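PDB 2YIH: Cel44C from Paenibacillus polymyxa, which hydrolyses beta-1,4-glucan backbones as an endo-glucanase acting on xyloglucan, this chain being the glycoside hydrolase family 44 piece of a larger multidomain protein. Local coordinates for residues L110-Y115 / A189-T194; G122-S127 / H195-P200. The protein carries 8 engineered substitutions. One frame throughout, in Å; residues are numbered along the deposited sequence.

Interaction 1 (L110-Y115 / A189-T194). With XYS (alpha-D-xylopyranose), chain B; BGC (beta-D-glucopyranose), chain C.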
loop_
_atom_site.group_PDB
_atom_site.type_symbol
_atom_site.label_atom_id
_atom_site.label_comp_id
_atom_site.label_asym_id
_atom_site.label_seq_id
_atom_site.Cartn_x
_atom_site.Cartn_y
_atom_site.Cartn_z
ATOM N N LEU A 110 1.878 10.594 10.897
ATOM C CA LEU A 110 1.960 11.512 12.062
ATOM C C LEU A 110 2.121 10.624 13.275
ATOM O O LEU A 110 1.713 9.453 13.249
ATOM C CB LEU A 110 0.661 12.319 12.189
ATOM C CG LEU A 110 0.403 13.246 10.984
ATOM C CD1 LEU A 110 -0.885 14.012 11.228
ATOM C CD2 LEU A 110 1.561 14.216 10.835
ATOM N N PRO A 111 2.734 11.152 14.349
ATOM C CA PRO A 111 3.068 10.262 15.490
ATOM C C PRO A 111 1.891 10.145 16.484
ATOM O O PRO A 111 1.247 11.161 16.792
ATOM C CB PRO A 111 4.231 11.007 16.181
ATOM C CG PRO A 111 3.925 12.483 15.891
ATOM C CD PRO A 111 3.333 12.500 14.467
ATOM N N MET A 112 1.695 8.953 17.055
ATOM C CA MET A 112 0.585 8.763 17.990
ATOM C C MET A 112 0.970 7.871 19.184
ATOM O O MET A 112 0.207 7.729 20.131
ATOM C CB MET A 112 -0.625 8.193 17.210
ATOM C CG MET A 112 -1.949 8.500 17.805
ATOM S SD MET A 112 -3.328 7.874 16.817
ATOM C CE MET A 112 -2.903 6.140 16.621
ATOM N N ALA A 113 2.146 7.253 19.147
ATOM C CA ALA A 113 2.510 6.339 20.226
ATOM C C ALA A 113 2.835 7.093 21.510
ATOM O O ALA A 113 2.755 6.512 22.604
ATOM C CB ALA A 113 3.686 5.399 19.798
ATOM N N GLY A 114 3.223 8.364 21.366
ATOM C CA GLY A 114 3.153 9.353 22.440
ATOM C C GLY A 114 4.422 10.193 22.607
ATOM O O GLY A 114 4.393 11.253 23.267
ATOM N N TYR A 115 5.538 9.707 22.066
ATOM C CA TYR A 115 6.812 10.431 22.103
ATOM C C TYR A 115 7.556 10.357 20.776
ATOM O O TYR A 115 7.381 9.388 20.003
ATOM C CB TYR A 115 7.742 9.823 23.180
ATOM C CG TYR A 115 7.142 9.844 24.590
ATOM C CD1 TYR A 115 6.246 8.850 25.001
ATOM C CD2 TYR A 115 7.450 10.876 25.477
ATOM C CE1 TYR A 115 5.680 8.877 26.279
ATOM C CE2 TYR A 115 6.908 10.898 26.770
ATOM C CZ TYR A 115 5.987 9.938 27.130
ATOM O OH TYR A 115 5.503 9.905 28.435
ATOM N N ALA A 189 -0.565 -2.183 17.139
ATOM C CA ALA A 189 -0.551 -3.458 17.883
ATOM C C ALA A 189 0.843 -4.030 18.000
ATOM O O ALA A 189 1.063 -4.903 18.837
ATOM C CB ALA A 189 -1.500 -4.486 17.259
ATOM N N LEU A 190 1.789 -3.438 17.243
ATOM C CA LEU A 190 3.217 -3.763 17.373
ATOM C C LEU A 190 4.038 -2.718 18.119
ATOM O O LEU A 190 5.246 -2.946 18.324
ATOM C CB LEU A 190 3.852 -4.087 16.011
ATOM C CG LEU A 190 3.250 -5.315 15.323
ATOM C CD1 LEU A 190 4.078 -5.650 14.106
ATOM C CD2 LEU A 190 3.125 -6.536 16.226
ATOM N N TRP A 191 3.405 -1.642 18.600
ATOM C CA TRP A 191 4.178 -0.640 19.326
ATOM C C TRP A 191 4.998 -1.289 20.447
ATOM O O TRP A 191 6.162 -0.911 20.673
ATOM C CB TRP A 191 3.263 0.410 19.951
ATOM C CG TRP A 191 2.754 1.436 19.022
ATOM C CD1 TRP A 191 3.204 1.725 17.739
ATOM C CD2 TRP A 191 1.660 2.319 19.277
ATOM N NE1 TRP A 191 2.453 2.762 17.210
ATOM C CE2 TRP A 191 1.500 3.137 18.132
ATOM C CE3 TRP A 191 0.806 2.502 20.367
ATOM C CZ2 TRP A 191 0.516 4.140 18.050
ATOM C CZ3 TRP A 191 -0.195 3.516 20.305
ATOM C CH2 TRP A 191 -0.325 4.315 19.152
ATOM N N SER A 192 4.402 -2.214 21.192
ATOM C CA SER A 192 5.135 -2.745 22.364
ATOM C C SER A 192 6.260 -3.675 21.970
ATOM O O SER A 192 7.157 -3.953 22.777
ATOM C CB SER A 192 4.190 -3.444 23.366
ATOM O OG SER A 192 3.646 -4.596 22.780
ATOM N N HIS A 193 6.240 -4.139 20.731
ATOM C CA HIS A 193 7.316 -5.010 20.241
ATOM C C HIS A 193 8.396 -4.225 19.457
ATOM O O HIS A 193 9.614 -4.407 19.659
ATOM C CB HIS A 193 6.705 -6.131 19.385
ATOM C CG HIS A 193 7.725 -7.025 18.736
ATOM N ND1 HIS A 193 8.252 -8.130 19.366
ATOM C CD2 HIS A 193 8.333 -6.955 17.527
ATOM C CE1 HIS A 193 9.148 -8.704 18.573
ATOM N NE2 HIS A 193 9.214 -8.009 17.450
ATOM N N THR A 194 7.942 -3.393 18.535
ATOM C CA THR A 194 8.832 -2.582 17.686
ATOM C C THR A 194 9.380 -1.377 18.415
ATOM O O THR A 194 10.575 -1.021 18.260
ATOM C CB THR A 194 8.052 -2.103 16.441
ATOM O OG1 THR A 194 7.601 -3.276 15.731
ATOM C CG2 THR A 194 8.963 -1.246 15.504
HETATM C C1 XYS B . 5.789 -9.866 17.252
HETATM C C2 XYS B . 6.047 -10.869 18.367
HETATM C C3 XYS B . 4.708 -11.241 18.980
HETATM C C4 XYS B . 4.095 -9.985 19.572
HETATM C C5 XYS B . 4.003 -8.859 18.539
HETATM O O2 XYS B . 6.696 -12.034 17.855
HETATM O O3 XYS B . 4.908 -12.158 20.056
HETATM O O4 XYS B . 2.813 -10.342 20.110
HETATM O O5 XYS B . 5.247 -8.671 17.823
HETATM C C2 BGC C . 7.576 -7.147 12.823
HETATM C C3 BGC C . 7.314 -5.653 12.615
HETATM C C4 BGC C . 7.151 -5.367 11.122
HETATM C C5 BGC C . 6.192 -6.343 10.443
HETATM C C6 BGC C . 6.298 -6.136 8.933
HETATM C C1 BGC C . 6.449 -7.949 12.173
HETATM O O2 BGC C . 7.646 -7.473 14.218
HETATM O O3 BGC C . 8.406 -4.869 13.120
HETATM O O4 BGC C . 6.745 -4.018 10.837
HETATM O O5 BGC C . 6.536 -7.694 10.775
HETATM O O6 BGC C . 7.671 -6.049 8.525
#

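Interaction 2 (G122-S127 / H195-P200). Engineered in segment 195-200: P200 (natural residue Gly).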
loop_
_atom_site.group_PDB
_atom_site.type_symbol
_atom_site.label_atom_id
_atom_site.label_comp_id
_atom_site.label_asym_id
_atom_site.label_seq_id
_atom_site.Cartn_x
_atom_site.Cartn_y
_atom_site.Cartn_z
ATOM N N GLY A 122 21.851 7.829 19.262
ATOM C CA GLY A 122 21.956 6.365 19.176
ATOM C C GLY A 122 21.081 5.556 20.132
ATOM O O GLY A 122 19.976 5.983 20.497
ATOM N N SER A 123 21.556 4.372 20.509
ATOM C CA SER A 123 20.718 3.395 21.188
ATOM C C SER A 123 20.102 3.946 22.467
ATOM O O SER A 123 20.742 4.714 23.196
ATOM C CB SER A 123 21.492 2.122 21.505
ATOM O OG SER A 123 20.645 1.203 22.157
ATOM N N VAL A 124 18.836 3.585 22.687
ATOM C CA VAL A 124 18.106 3.955 23.878
ATOM C C VAL A 124 17.873 2.655 24.672
ATOM O O VAL A 124 17.270 1.694 24.164
ATOM C CB VAL A 124 16.726 4.520 23.504
ATOM C CG1 VAL A 124 15.937 4.816 24.780
ATOM C CG2 VAL A 124 16.889 5.761 22.627
ATOM N N GLN A 125 18.473 2.593 25.860
ATOM C CA GLN A 125 18.369 1.391 26.710
ATOM C C GLN A 125 17.021 1.278 27.428
ATOM O O GLN A 125 16.274 2.260 27.480
ATOM C CB GLN A 125 19.505 1.405 27.716
ATOM C CG GLN A 125 20.872 1.314 27.052
ATOM C CD GLN A 125 21.997 1.390 28.092
ATOM O OE1 GLN A 125 21.958 0.687 29.096
ATOM N NE2 GLN A 125 22.953 2.265 27.874
ATOM N N GLU A 126 16.699 0.077 27.942
ATOM C CA GLU A 126 15.401 -0.182 28.540
ATOM C C GLU A 126 15.002 0.837 29.610
ATOM O O GLU A 126 13.882 1.341 29.613
ATOM C CB GLU A 126 15.300 -1.598 29.110
ATOM C CG GLU A 126 13.853 -1.913 29.337
ATOM C CD GLU A 126 13.574 -3.320 29.818
ATOM O OE1 GLU A 126 14.443 -4.211 29.634
ATOM O OE2 GLU A 126 12.433 -3.470 30.332
ATOM N N SER A 127 15.934 1.174 30.494
ATOM C CA SER A 127 15.594 2.125 31.555
ATOM C C SER A 127 15.539 3.573 31.071
ATOM O O SER A 127 15.155 4.472 31.830
ATOM C CB SER A 127 16.536 1.955 32.752
ATOM O OG SER A 127 17.852 2.364 32.412
ATOM N N HIS A 195 8.524 -0.735 19.208
ATOM C CA HIS A 195 8.889 0.526 19.882
ATOM C C HIS A 195 8.656 0.465 21.397
ATOM O O HIS A 195 8.011 1.356 21.980
ATOM C CB HIS A 195 8.072 1.703 19.301
ATOM C CG HIS A 195 8.397 2.009 17.876
ATOM N ND1 HIS A 195 9.621 2.512 17.498
ATOM C CD2 HIS A 195 7.683 1.833 16.731
ATOM C CE1 HIS A 195 9.624 2.712 16.185
ATOM N NE2 HIS A 195 8.480 2.260 15.691
ATOM N N PRO A 196 9.247 -0.531 22.060
ATOM C CA PRO A 196 9.044 -0.640 23.514
ATOM C C PRO A 196 9.636 0.525 24.294
ATOM O O PRO A 196 9.220 0.766 25.450
ATOM C CB PRO A 196 9.800 -1.935 23.865
ATOM C CG PRO A 196 10.848 -2.079 22.794
ATOM C CD PRO A 196 10.052 -1.651 21.548
ATOM N N ARG A 197 10.627 1.215 23.732
ATOM C CA ARG A 197 11.165 2.406 24.409
ATOM C C ARG A 197 10.182 3.571 24.389
ATOM O O ARG A 197 10.377 4.545 25.112
ATOM C CB ARG A 197 12.515 2.879 23.829
ATOM C CG ARG A 197 13.629 1.818 23.825
ATOM C CD ARG A 197 13.921 1.226 25.258
ATOM N NE ARG A 197 14.903 0.158 25.103
ATOM C CZ ARG A 197 14.617 -1.133 25.107
ATOM N NH1 ARG A 197 13.380 -1.576 25.412
ATOM N NH2 ARG A 197 15.577 -1.996 24.825
ATOM N N ILE A 198 9.192 3.528 23.482
ATOM C CA ILE A 198 8.194 4.590 23.399
ATOM C C ILE A 198 6.897 4.203 24.145
ATOM O O ILE A 198 6.321 5.003 24.913
ATOM C CB ILE A 198 7.847 4.941 21.908
ATOM C CG1 ILE A 198 9.099 5.468 21.198
ATOM C CG2 ILE A 198 6.781 6.059 21.887
ATOM C CD1 ILE A 198 8.924 5.842 19.707
ATOM N N HIS A 199 6.457 2.980 23.927
ATOM C CA HIS A 199 5.147 2.524 24.444
ATOM C C HIS A 199 5.253 1.045 24.830
ATOM O O HIS A 199 4.811 0.162 24.095
ATOM C CB HIS A 199 4.095 2.812 23.336
ATOM C CG HIS A 199 2.670 2.542 23.733
ATOM N ND1 HIS A 199 2.230 1.294 24.124
ATOM C CD2 HIS A 199 1.589 3.360 23.803
ATOM C CE1 HIS A 199 0.941 1.352 24.416
ATOM N NE2 HIS A 199 0.525 2.595 24.224
ATOM N N PRO A 200 5.872 0.757 25.999
ATOM C CA PRO A 200 6.212 -0.634 26.395
ATOM C C PRO A 200 4.980 -1.542 26.634
ATOM O O PRO A 200 5.067 -2.765 26.432
ATOM C CB PRO A 200 6.997 -0.462 27.716
ATOM C CG PRO A 200 6.753 0.956 28.153
ATOM C CD PRO A 200 6.462 1.765 26.893
HETATM O O HOH W 1 18.209 -1.312 24.093
#

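Interaction 1 (L110-Y115 / A189-T194)
M112 N and, weakly, A113 N share OD2 of D185, while the indole NE1 of W191 donates to OD1 of the same carboxylate. With the indole fixed by that bond, A113 packs over its face. A113 CA lies 3.7 Å from the centroid of the W191 six-membered ring and 14° off the ring normal, a CH-pi geometry, and A113 CB approaches W191 CE2 to 3.6 Å. M112 meets the far end of the indole, its O lying 3.6 Å from W191 CH2. A bend at chi3 (53°) sets M112 CE 4.0 Å from the same CH2, the two side chains crossing at about a right angle. A leucine in place of W191 would probably leave D185 OD1 without its N-H mate and open a gap against A113. In the same segment, L190 O accepts from both H193 N (2.9 Å) and T194 N (2.7 Å). L190 and H193 face the glycan, and the xylose O5 sits 3.1 Å from H193 CG, over one ring face. The contact follows neighbouring barrel strands 105-110 and 181-184, with M112 also packed on helix 205-222.

Interaction 2 (G122-S127 / H195-P200)
R197 is the residue of 195-200 that reaches V124 and E126, and the backbone before and after it is folded into a compact turn. H195, the first residue past helix 191-194, begins this turn: its O accepts from I198 N (2.9 Å) and H199 N (3.0 Å), and 196-198 take helical backbone angles without the regular bonding of a helix. P196 follows, resting on H68. From the turn the R197 side chain projects toward 122-127, bent at chi2 (-57°), and its aliphatic part runs antiparallel to the V124 side chain, CG lying 3.9 Å from V124 CG1. Beyond the bend, R197 NE donates to V124 O at 3.0 Å with an N-H...O angle of 149°. The acceptor lies near the guanidinium plane, but NE stands 38° out of the carbonyl plane. A water doubles the link, accepting from R197 NH2 (2.8 Å) and donating to V124 O (3.2 Å), so this one carbonyl is gripped twice. E126 covers a guanidinium face with its backbone, CA lying 3.6 Å from R197 CZ. Its carboxylate forms no direct salt bridge, as OE1 stays 5.1 Å from R197 NH1. Further on, I198 packs on W135, and H199 NE2 bonds E207. The two segments belong to the excursions that follow barrel strands 105-110 and 181-184, beta-alpha loops of the (beta/alpha)8 (TIM) barrel of glycoside hydrolase family 44.

In the fold
Both interactions join the same two excursions, those after barrel strands 105-110 and 181-184; in sequence, the first segments of both precede the second segment of either. Interaction 1 is the deeper: its touching residues are all buried, its centre lies about 19 Å from the centre of the chain, and its chemistry is aliphatic atoms over an indole face, the polar ties going to D185; 189-194 also supplies L190, H193 and T194 to the glycan pocket. Interaction 2, centred about 28 Å from the chain centre, is partly exposed and works through a guanidinium, a backbone carbonyl and a water. H199 of 195-200 connects them, its CD2 lying 3.6 Å from W191 CE3 with the ring planes inclined at about 50°. I198 likewise extends from the outer contact to A113.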